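Local coordinates for B-cell lymphoma 3 protein (PDB 1K1B) that regulates transcription of NF-kappa-B target genes, holding p50 out of the nucleus when cytoplasmic and acting as a coactivator with p50 or p52 homodimers when nuclear, at residues G20-V25 against P59-L64; D115-L120 against A144-S149. All coordinates share one frame; numbering follows the deposited sequence. Where two conformers were deposited one is given.

Interaction 1: G20-V25 against P59-L64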
loop_
_atom_site.group_PDB
_atom_site.type_symbol
_atom_site.label_atom_id
_atom_site.label_comp_id
_atom_site.label_asym_id
_atom_site.label_seq_id
_atom_site.Cartn_x
_atom_site.Cartn_y
_atom_site.Cartn_z
ATOM N N GLY A 20 14.866 4.052 20.140
ATOM C CA GLY A 20 13.605 3.787 20.812
ATOM C C GLY A 20 13.485 4.502 22.145
ATOM O O GLY A 20 12.936 3.963 23.101
ATOM N N ASN A 21 13.973 5.735 22.196
ATOM C CA ASN A 21 13.960 6.526 23.423
ATOM C C ASN A 21 12.930 7.650 23.349
ATOM O O ASN A 21 13.256 8.785 22.996
ATOM C CB ASN A 21 15.353 7.102 23.669
ATOM C CG ASN A 21 15.513 7.691 25.054
ATOM O OD1 ASN A 21 14.545 8.136 25.679
ATOM N ND2 ASN A 21 16.751 7.709 25.542
ATOM N N LEU A 22 11.683 7.333 23.681
ATOM C CA LEU A 22 10.611 8.314 23.572
ATOM C C LEU A 22 10.870 9.564 24.414
ATOM O O LEU A 22 10.670 10.682 23.935
ATOM C CB LEU A 22 9.251 7.703 23.910
ATOM C CG LEU A 22 8.097 8.661 23.619
ATOM C CD1 LEU A 22 7.193 8.113 22.537
ATOM C CD2 LEU A 22 7.319 8.917 24.888
ATOM N N PRO A 23 11.284 9.392 25.666
ATOM C CA PRO A 23 11.658 10.544 26.504
ATOM C C PRO A 23 12.668 11.484 25.839
ATOM O O PRO A 23 12.514 12.700 25.946
ATOM C CB PRO A 23 12.270 9.890 27.742
ATOM C CG PRO A 23 11.548 8.580 27.850
ATOM C CD PRO A 23 11.352 8.122 26.417
ATOM N N ALA A 24 13.685 10.936 25.177
ATOM C CA ALA A 24 14.679 11.764 24.478
ATOM C C ALA A 24 14.092 12.442 23.232
ATOM O O ALA A 24 14.451 13.583 22.890
ATOM C CB ALA A 24 15.896 10.930 24.105
ATOM N N VAL A 25 13.203 11.736 22.546
ATOM C CA VAL A 25 12.541 12.297 21.369
ATOM C C VAL A 25 11.705 13.487 21.799
ATOM O O VAL A 25 11.723 14.550 21.161
ATOM C CB VAL A 25 11.627 11.254 20.685
ATOM C CG1 VAL A 25 10.759 11.925 19.608
ATOM C CG2 VAL A 25 12.463 10.154 20.086
ATOM N N PRO A 59 5.063 2.905 17.282
ATOM C CA PRO A 59 3.798 3.642 17.127
ATOM C C PRO A 59 3.642 4.832 18.088
ATOM O O PRO A 59 3.043 5.836 17.709
ATOM C CB PRO A 59 2.729 2.568 17.376
ATOM C CG PRO A 59 3.460 1.470 18.106
ATOM C CD PRO A 59 4.845 1.470 17.535
ATOM N N SER A 60 4.176 4.728 19.303
ATOM C CA SER A 60 4.089 5.838 20.260
ATOM C C SER A 60 4.929 7.029 19.809
ATOM O O SER A 60 4.557 8.187 20.043
ATOM C CB SER A 60 4.511 5.399 21.662
ATOM O OG SER A 60 3.611 4.433 22.177
ATOM N N VAL A 61 6.066 6.753 19.178
ATOM C CA VAL A 61 6.902 7.834 18.661
ATOM C C VAL A 61 6.254 8.424 17.407
ATOM O O VAL A 61 6.309 9.634 17.175
ATOM C CB VAL A 61 8.334 7.367 18.362
ATOM C CG1 VAL A 61 9.163 8.505 17.743
ATOM C CG2 VAL A 61 8.989 6.878 19.633
ATOM N N VAL A 62 5.627 7.567 16.610
ATOM C CA VAL A 62 4.883 8.046 15.441
ATOM C C VAL A 62 3.831 9.066 15.874
ATOM O O VAL A 62 3.743 10.162 15.310
ATOM C CB VAL A 62 4.195 6.886 14.694
ATOM C CG1 VAL A 62 3.161 7.418 13.696
ATOM C CG2 VAL A 62 5.230 6.030 13.980
ATOM N N ARG A 63 3.057 8.709 16.897
ATOM C CA ARG A 63 2.014 9.580 17.427
ATOM C C ARG A 63 2.566 10.917 17.903
ATOM O O ARG A 63 1.993 11.968 17.619
ATOM C CB ARG A 63 1.277 8.904 18.592
ATOM C CG ARG A 63 0.380 7.737 18.190
ATOM C CD ARG A 63 -0.511 7.212 19.314
ATOM N NE ARG A 63 -1.325 6.083 18.869
ATOM C CZ ARG A 63 -2.541 6.199 18.353
ATOM N NH1 ARG A 63 -3.089 7.400 18.213
ATOM N NH2 ARG A 63 -3.210 5.116 17.974
ATOM N N LEU A 64 3.670 10.859 18.644
ATOM C CA LEU A 64 4.316 12.047 19.205
ATOM C C LEU A 64 4.770 13.004 18.109
ATOM O O LEU A 64 4.498 14.202 18.169
ATOM C CB LEU A 64 5.515 11.640 20.078
ATOM C CG LEU A 64 6.204 12.709 20.939
ATOM C CD1 LEU A 64 7.162 12.053 21.932
ATOM C CD2 LEU A 64 6.938 13.738 20.090
#

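Interaction 2: D115-L120 against A144-S149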
loop_
_atom_site.group_PDB
_atom_site.type_symbol
_atom_site.label_atom_id
_atom_site.label_comp_id
_atom_site.label_asym_id
_atom_site.label_seq_id
_atom_site.Cartn_x
_atom_site.Cartn_y
_atom_site.Cartn_z
ATOM N N ASP A 115 8.059 4.615 -7.710
ATOM C CA ASP A 115 7.698 3.480 -8.559
ATOM C C ASP A 115 6.280 3.651 -9.120
ATOM O O ASP A 115 5.948 3.113 -10.181
ATOM C CB ASP A 115 7.802 2.169 -7.780
ATOM C CG ASP A 115 9.241 1.729 -7.566
ATOM O OD1 ASP A 115 10.148 2.289 -8.228
ATOM O OD2 ASP A 115 9.563 0.838 -6.754
ATOM N N GLY A 116 5.447 4.390 -8.397
ATOM C CA GLY A 116 4.102 4.698 -8.848
ATOM C C GLY A 116 2.994 4.092 -8.007
ATOM O O GLY A 116 1.816 4.369 -8.252
ATOM N N LEU A 117 3.366 3.285 -7.011
ATOM C CA LEU A 117 2.385 2.556 -6.187
ATOM C C LEU A 117 1.764 3.370 -5.050
ATOM O O LEU A 117 2.401 4.261 -4.493
ATOM C CB LEU A 117 3.027 1.296 -5.584
ATOM C CG LEU A 117 3.630 0.219 -6.490
ATOM C CD1 LEU A 117 4.076 -0.991 -5.657
ATOM C CD2 LEU A 117 2.633 -0.202 -7.544
ATOM N N THR A 118 0.517 3.047 -4.703
ATOM C CA THR A 118 -0.107 3.610 -3.512
ATOM C C THR A 118 0.272 2.738 -2.317
ATOM O O THR A 118 0.801 1.628 -2.477
ATOM C CB THR A 118 -1.645 3.592 -3.619
ATOM O OG1 THR A 118 -2.094 2.245 -3.816
ATOM C CG2 THR A 118 -2.132 4.332 -4.864
ATOM N N ALA A 119 -0.041 3.218 -1.125
ATOM C CA ALA A 119 0.150 2.415 0.079
ATOM C C ALA A 119 -0.650 1.105 -0.028
ATOM O O ALA A 119 -0.218 0.066 0.470
ATOM C CB ALA A 119 -0.274 3.194 1.289
ATOM N N LEU A 120 -1.818 1.169 -0.669
ATOM C CA LEU A 120 -2.679 -0.015 -0.824
ATOM C C LEU A 120 -2.003 -1.090 -1.687
ATOM O O LEU A 120 -2.048 -2.277 -1.363
ATOM C CB LEU A 120 -4.050 0.363 -1.401
ATOM C CG LEU A 120 -5.024 -0.792 -1.654
ATOM C CD1 LEU A 120 -5.330 -1.538 -0.344
ATOM C CD2 LEU A 120 -6.309 -0.282 -2.275
ATOM N N ALA A 144 -7.430 2.079 -7.377
ATOM C CA ALA A 144 -6.332 2.947 -7.827
ATOM C C ALA A 144 -5.373 2.258 -8.806
ATOM O O ALA A 144 -4.940 1.132 -8.571
ATOM C CB ALA A 144 -5.565 3.504 -6.632
ATOM N N VAL A 145 -5.028 2.953 -9.889
ATOM C CA VAL A 145 -4.161 2.400 -10.922
ATOM C C VAL A 145 -2.858 3.175 -11.027
ATOM O O VAL A 145 -2.845 4.367 -11.351
ATOM C CB VAL A 145 -4.867 2.379 -12.292
ATOM C CG1 VAL A 145 -3.915 1.934 -13.391
ATOM C CG2 VAL A 145 -6.105 1.477 -12.236
ATOM N N ASP A 146 -1.768 2.492 -10.716
ATOM C CA ASP A 146 -0.430 3.065 -10.817
ATOM C C ASP A 146 -0.015 3.185 -12.290
ATOM O O ASP A 146 -0.338 2.320 -13.101
ATOM C CB ASP A 146 0.561 2.188 -10.056
ATOM C CG ASP A 146 0.678 0.797 -10.646
ATOM O OD1 ASP A 146 -0.328 0.060 -10.640
ATOM O OD2 ASP A 146 1.735 0.356 -11.156
ATOM N N ILE A 147 0.707 4.251 -12.636
ATOM C CA ILE A 147 1.097 4.480 -14.031
ATOM C C ILE A 147 1.999 3.380 -14.621
ATOM O O ILE A 147 1.723 2.873 -15.708
ATOM C CB ILE A 147 1.730 5.882 -14.205
ATOM C CG1 ILE A 147 0.720 6.967 -13.795
ATOM C CG2 ILE A 147 2.201 6.086 -15.655
ATOM C CD1 ILE A 147 1.256 8.395 -13.851
ATOM N N LYS A 148 3.045 2.996 -13.895
ATOM C CA LYS A 148 3.960 1.964 -14.375
ATOM C C LYS A 148 3.237 0.722 -14.898
ATOM O O LYS A 148 3.307 0.418 -16.089
ATOM C CB LYS A 148 4.982 1.586 -13.296
ATOM C CG LYS A 148 5.816 0.382 -13.638
ATOM C CD LYS A 148 7.278 0.653 -13.371
ATOM C CE LYS A 148 7.752 0.039 -12.077
ATOM N NZ LYS A 148 9.163 -0.431 -12.231
ATOM N N SER A 149 2.489 0.050 -14.023
ATOM C CA SER A 149 1.867 -1.235 -14.365
ATOM C C SER A 149 0.463 -1.169 -14.969
ATOM O O SER A 149 0.027 -2.115 -15.626
ATOM C CB SER A 149 1.851 -2.164 -13.138
ATOM O OG SER A 149 0.774 -1.842 -12.264
HETATM O O HOH W 1 4.242 4.846 -12.210
HETATM O O HOH W 2 4.342 0.843 -10.366
HETATM O O HOH W 3 1.041 6.031 -10.088
#

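Interaction 1: G20-V25 against P59-L64
S60 meets L22 through its backbone as much as its side chain: the leucine's CD1 lies 3.6 Å from the carbonyl O of S60, with the serine's CB a little farther off. One residue on, V61 presents CG2 to that methyl too, with L22 CD1 and V61 CG2 3.6 Å apart and the two side chains sliding past each other in opposite directions. L22 gets there because its CG stands anti to the backbone N (chi1 -172°), which carries the end of the chain over to helix 59-67. The other branch of V61, CG1, faces CG1 of V25 at 4.2 Å. L64, a turn further along, was modelled in two conformers; in the one described, CD1 packs on L22 CG at 3.9 Å and CD2 lies more loosely against V25 CG1. No hydrogen bond crosses; N21 N-caps helix 22-34, its OD1 accepting from A24 N. This is packing between the second helices of ankyrin repeats 1 and 2 in the seven-repeat domain of the longer BCL3 protein. Beyond it, V25 reaches helix 12-18 at L13, A16 and V17, V61 rests on A53 of helix 49-55, and V62 turns to helix 92-101 of the third repeat.

Interaction 2: D115-L120 against A144-S149
G116 and D146 come together at the tight centre, where the carbonyl O of G116 sits 3.1 Å from CB of D146. A CB at G116 would face the 146-148 turn and, at phi 114°, would be jammed against the carbonyl O of D115, which calls for glycine. Beside it L117 and D146 run side by side, with methyl CD2 of L117 3.8 Å from OD2 of the carboxylate. Further in, T118 CG2 packs against the CB of A144 at 3.9 Å, while T118 OG1 caps H121 N at the start of helix 119-126.

The two loop runs, 115-118 and 144-148, point in opposite directions (176°) without a direct hydrogen bond; the contact brings the start of ankyrin repeat 4 against its own end and the link into repeat 5. T118 opens the TALH stretch, a variant of the TPLH signature that starts a repeat's first helix. D146 folds its carboxylate back on its own chain, CG between the backbone N and carbonyl carbon (chi1 63°), and OD2 takes S149 N at 3.0 Å from above the carboxylate plane, an Asx motif. An alanine here would probably leave S149 N without this acceptor, the turn freer to shift and the water bridge from D115 O without its second anchor.

The exposed D115 and K148 end is looser and wet: one water joins D115 O to D146 OD2, a second joins D115 O to K148 N. K148 NZ stays 4.9 Å from D115 OD1, too far for a salt bridge. On the other flank a water links G116 O, 2.6 Å away, to I147 N.

How the interactions relate
From the N terminus, the chain passes helix 12-18 and enters helix 22-34; interaction 1 closes when helix 59-67 returns alongside it, 34 residues later, so repeats 1 and 2 are tied through their second helices. The chain then runs through the third repeat before interaction 2 opens at 115-120. That contact closes a shorter loop, made largely of helices 119-126 and 129-137, by bringing 144-149 back beside the start of repeat 4, at the junction with repeat 5. The two loops follow in series, neither enclosing nor crossing the other, and their centres lie 31 Å apart. One joins helices near the N-terminal end, the other the connecting loops near mid-stack.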